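Local coordinates for protein dihydropteroate synthase (PDB 6Q62) that probably condenses para-aminobenzoate with 6-hydroxymethyl-7,8-dihydropterin diphosphate to give 7,8-dihydropteroate, the direct precursor of folates, at residues Ala156-Arg168 with Phe195-His208. Numbering follows the deposited sequence.
Sequences APHYDDVVAEVHR and FGKSTADNVQLLAH. With 6GU (6-chloroguanine), chain E.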
# COMPACT_ATOMS: atom_id res chain seq x y z
N ALA A 156 11.82 24.42 7.71
CA ALA A 156 12.77 23.42 7.20
C ALA A 156 14.06 24.12 6.73
O ALA A 156 13.99 25.01 5.88
CB ALA A 156 12.14 22.63 6.05
N PRO A 157 15.24 23.75 7.28
CA PRO A 157 16.48 24.41 6.84
C PRO A 157 16.94 23.96 5.45
O PRO A 157 16.45 22.97 4.92
CB PRO A 157 17.49 24.02 7.92
CG PRO A 157 17.01 22.70 8.39
CD PRO A 157 15.51 22.76 8.33
N HIS A 158 17.90 24.70 4.89
CA HIS A 158 18.47 24.37 3.59
C HIS A 158 19.57 23.34 3.75
O HIS A 158 20.42 23.46 4.64
CB HIS A 158 19.00 25.64 2.89
CG HIS A 158 19.82 25.37 1.67
ND1 HIS A 158 21.20 25.40 1.72
CD2 HIS A 158 19.44 25.00 0.42
CE1 HIS A 158 21.61 25.09 0.50
NE2 HIS A 158 20.59 24.84 -0.32
N TYR A 159 19.55 22.32 2.89
CA TYR A 159 20.57 21.29 2.83
C TYR A 159 21.23 21.37 1.47
O TYR A 159 20.52 21.44 0.46
CB TYR A 159 19.94 19.88 2.96
CG TYR A 159 19.22 19.62 4.26
CD1 TYR A 159 19.90 19.13 5.37
CD2 TYR A 159 17.84 19.77 4.35
CE1 TYR A 159 19.24 18.84 6.55
CE2 TYR A 159 17.16 19.50 5.54
CZ TYR A 159 17.87 19.04 6.64
OH TYR A 159 17.22 18.76 7.80
N ASP A 160 22.57 21.30 1.42
CA ASP A 160 23.28 21.24 0.15
C ASP A 160 23.02 19.85 -0.46
O ASP A 160 22.79 19.73 -1.67
CB ASP A 160 24.78 21.45 0.35
CG ASP A 160 25.23 22.89 0.47
OD1 ASP A 160 24.48 23.79 0.02
OD2 ASP A 160 26.34 23.12 1.00
N ASP A 161 22.98 18.81 0.41
CA ASP A 161 22.78 17.41 0.07
C ASP A 161 22.16 16.74 1.30
O ASP A 161 22.90 16.27 2.18
CB ASP A 161 24.14 16.78 -0.31
CG ASP A 161 24.12 15.38 -0.91
OD1 ASP A 161 23.11 14.66 -0.72
OD2 ASP A 161 25.14 14.99 -1.52
N VAL A 162 20.82 16.71 1.38
CA VAL A 162 20.10 16.14 2.54
C VAL A 162 20.52 14.68 2.85
O VAL A 162 20.69 14.35 4.01
CB VAL A 162 18.56 16.29 2.43
CG1 VAL A 162 17.95 15.34 1.39
CG2 VAL A 162 17.89 16.10 3.79
N VAL A 163 20.72 13.83 1.83
CA VAL A 163 21.09 12.42 2.04
C VAL A 163 22.46 12.31 2.68
O VAL A 163 22.65 11.53 3.63
CB VAL A 163 21.00 11.61 0.70
CG1 VAL A 163 21.60 10.20 0.85
CG2 VAL A 163 19.57 11.53 0.22
N ALA A 164 23.43 13.07 2.14
CA ALA A 164 24.79 13.03 2.66
C ALA A 164 24.85 13.63 4.07
O ALA A 164 25.55 13.08 4.93
CB ALA A 164 25.74 13.78 1.73
N GLU A 165 24.11 14.71 4.33
CA GLU A 165 24.06 15.38 5.63
C GLU A 165 23.43 14.49 6.71
O GLU A 165 23.98 14.38 7.81
CB GLU A 165 23.37 16.74 5.52
CG GLU A 165 24.30 17.77 4.90
CD GLU A 165 23.69 19.10 4.49
OE1 GLU A 165 23.11 19.79 5.36
OE2 GLU A 165 23.82 19.46 3.30
N VAL A 166 22.29 13.85 6.39
CA VAL A 166 21.65 12.91 7.32
C VAL A 166 22.57 11.72 7.59
O VAL A 166 22.76 11.38 8.75
CB VAL A 166 20.23 12.46 6.86
CG1 VAL A 166 19.72 11.29 7.69
CG2 VAL A 166 19.24 13.62 6.93
N HIS A 167 23.20 11.14 6.54
CA HIS A 167 24.15 10.03 6.69
C HIS A 167 25.30 10.44 7.63
O HIS A 167 25.63 9.70 8.54
CB HIS A 167 24.72 9.62 5.31
CG HIS A 167 25.65 8.44 5.30
ND1 HIS A 167 26.99 8.57 5.60
CD2 HIS A 167 25.41 7.16 4.93
CE1 HIS A 167 27.52 7.37 5.45
NE2 HIS A 167 26.61 6.49 5.04
N ARG A 168 25.89 11.62 7.39
CA ARG A 168 27.02 12.12 8.17
C ARG A 168 26.62 12.28 9.64
O ARG A 168 27.35 11.82 10.51
CB ARG A 168 27.49 13.48 7.59
CG ARG A 168 28.72 14.08 8.29
CD ARG A 168 29.22 15.31 7.55
NE ARG A 168 28.47 16.52 7.88
CZ ARG A 168 28.02 17.41 7.00
NH1 ARG A 168 28.22 17.22 5.70
NH2 ARG A 168 27.35 18.48 7.40
N PHE A 195 11.16 15.95 10.02
CA PHE A 195 11.81 16.82 11.01
C PHE A 195 12.81 17.74 10.33
O PHE A 195 13.92 17.33 10.00
CB PHE A 195 12.49 15.98 12.09
CG PHE A 195 11.52 15.30 13.01
CD1 PHE A 195 11.00 14.05 12.70
CD2 PHE A 195 11.15 15.89 14.22
CE1 PHE A 195 10.14 13.39 13.58
CE2 PHE A 195 10.27 15.24 15.09
CZ PHE A 195 9.77 14.00 14.76
N GLY A 196 12.37 18.97 10.08
CA GLY A 196 13.18 19.98 9.40
C GLY A 196 13.54 19.56 7.99
O GLY A 196 14.69 19.67 7.58
N LYS A 197 12.55 19.00 7.26
CA LYS A 197 12.73 18.49 5.91
C LYS A 197 11.52 18.81 5.06
O LYS A 197 10.39 18.64 5.50
CB LYS A 197 12.97 16.98 5.92
CG LYS A 197 14.34 16.58 6.46
CD LYS A 197 14.32 15.17 6.98
CE LYS A 197 15.58 14.85 7.75
NZ LYS A 197 15.33 14.93 9.20
N SER A 198 11.75 19.27 3.83
CA SER A 198 10.66 19.56 2.89
C SER A 198 10.15 18.23 2.33
O SER A 198 10.80 17.21 2.52
CB SER A 198 11.18 20.41 1.73
OG SER A 198 12.16 19.69 0.98
N THR A 199 9.03 18.25 1.58
CA THR A 199 8.53 17.03 0.91
C THR A 199 9.63 16.48 -0.01
O THR A 199 9.91 15.28 0.05
CB THR A 199 7.20 17.29 0.19
OG1 THR A 199 6.26 17.73 1.16
CG2 THR A 199 6.64 16.06 -0.52
N ALA A 200 10.30 17.35 -0.81
CA ALA A 200 11.37 16.94 -1.72
C ALA A 200 12.50 16.25 -0.94
O ALA A 200 13.02 15.23 -1.42
CB ALA A 200 11.92 18.16 -2.49
N ASP A 201 12.89 16.79 0.24
CA ASP A 201 13.94 16.18 1.08
C ASP A 201 13.48 14.81 1.56
O ASP A 201 14.29 13.89 1.61
CB ASP A 201 14.23 17.02 2.32
CG ASP A 201 14.85 18.38 2.08
OD1 ASP A 201 15.61 18.52 1.09
OD2 ASP A 201 14.59 19.30 2.90
N ASN A 202 12.22 14.69 1.99
CA ASN A 202 11.70 13.41 2.49
C ASN A 202 11.68 12.35 1.38
O ASN A 202 12.04 11.19 1.61
CB ASN A 202 10.31 13.61 3.06
CG ASN A 202 10.36 14.28 4.41
OD1 ASN A 202 11.20 13.97 5.24
ND2 ASN A 202 9.50 15.24 4.64
N VAL A 203 11.29 12.75 0.15
CA VAL A 203 11.26 11.85 -1.00
C VAL A 203 12.69 11.41 -1.36
O VAL A 203 12.91 10.22 -1.60
CB VAL A 203 10.52 12.51 -2.19
CG1 VAL A 203 10.65 11.67 -3.47
CG2 VAL A 203 9.05 12.74 -1.86
N GLN A 204 13.66 12.35 -1.32
CA GLN A 204 15.07 12.04 -1.57
C GLN A 204 15.59 11.01 -0.57
O GLN A 204 16.24 10.04 -0.96
CB GLN A 204 15.95 13.30 -1.49
CG GLN A 204 15.85 14.24 -2.69
CD GLN A 204 16.45 13.69 -3.96
OE1 GLN A 204 17.50 13.02 -3.96
NE2 GLN A 204 15.81 13.97 -5.08
N LEU A 205 15.30 11.22 0.72
CA LEU A 205 15.77 10.30 1.76
C LEU A 205 15.17 8.93 1.64
O LEU A 205 15.85 7.94 1.95
CB LEU A 205 15.47 10.86 3.16
CG LEU A 205 16.37 12.03 3.61
CD1 LEU A 205 15.72 12.77 4.75
CD2 LEU A 205 17.77 11.53 4.02
N LEU A 206 13.89 8.85 1.22
CA LEU A 206 13.21 7.57 1.04
C LEU A 206 13.76 6.86 -0.20
O LEU A 206 14.09 5.68 -0.13
CB LEU A 206 11.69 7.76 0.90
CG LEU A 206 10.81 6.52 0.70
CD1 LEU A 206 11.10 5.46 1.75
CD2 LEU A 206 9.32 6.91 0.79
N ALA A 207 13.94 7.60 -1.29
CA ALA A 207 14.48 7.00 -2.52
C ALA A 207 15.91 6.48 -2.28
O ALA A 207 16.24 5.40 -2.77
CB ALA A 207 14.48 8.03 -3.64
N HIS A 208 16.72 7.20 -1.48
CA HIS A 208 18.11 6.84 -1.18
C HIS A 208 18.30 6.12 0.15
O HIS A 208 19.42 6.00 0.63
CB HIS A 208 19.01 8.07 -1.26
CG HIS A 208 19.11 8.65 -2.63
ND1 HIS A 208 18.42 9.78 -2.97
CD2 HIS A 208 19.83 8.23 -3.69
CE1 HIS A 208 18.77 10.05 -4.22
NE2 HIS A 208 19.59 9.13 -4.70
CL6 6GU E . 9.78 9.61 12.12
N1 6GU E . 10.91 8.53 14.05
C2 6GU E . 11.08 8.39 15.43
N2 6GU E . 12.10 7.61 15.76
N3 6GU E . 10.32 9.00 16.40
C4 6GU E . 9.33 9.83 15.91
C5 6GU E . 9.11 10.04 14.52
C6 6GU E . 9.94 9.35 13.70
N7 6GU E . 8.06 10.94 14.36
C8 6GU E . 7.69 11.25 15.66
N9 6GU E . 8.42 10.60 16.61
O HOH W 1 14.91 21.96 2.68
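Tyr159 donates its phenol OH to Gly196 O at 2.7 Å, the one direct hydrogen bond between 156-168 and 195-208 and an example of a side chain tying two neighbouring loops together by a main-chain carbonyl. The donor lies 32° from the carbonyl plane, while Gly196 O meets the ring at its edge. Asp201 OD2 also lies near that edge, 3.6 Å from Tyr159 CD2, its carboxylate nearly perpendicular to the ring. A water makes the second link, donating to both Pro157 O and, at 2.7 Å, Asp201 OD2. The same oxygen accepts from Ser198 N at 3.0 Å, closing a capping box with the Asp201 N to Ser198 OG bond.

Apolar packing continues between the helices. In Val162, chi1 of 73° sets CG1 between the backbone N and the carbonyl carbon and turns CG2 onto the Tyr159 ring, 3.6 Å above its centre; CG2 also meets Leu205 CD1. Leu205 CD2 reaches Val166 CG2 at 3.9 Å, and Val163 CG2 rests on His208 CB. The axes of 162-168 and 199-207 cross at -68°.

Lys197 passes Val166 with CE, and its NZ binds Phe195 O, Gly192 O and His145. Phe195 meets 6-chloroguanine N7 through its ring edge. Following strands 141-144 and 187-190, these are two beta-alpha loops of a TIM barrel, beside its pterin pocket.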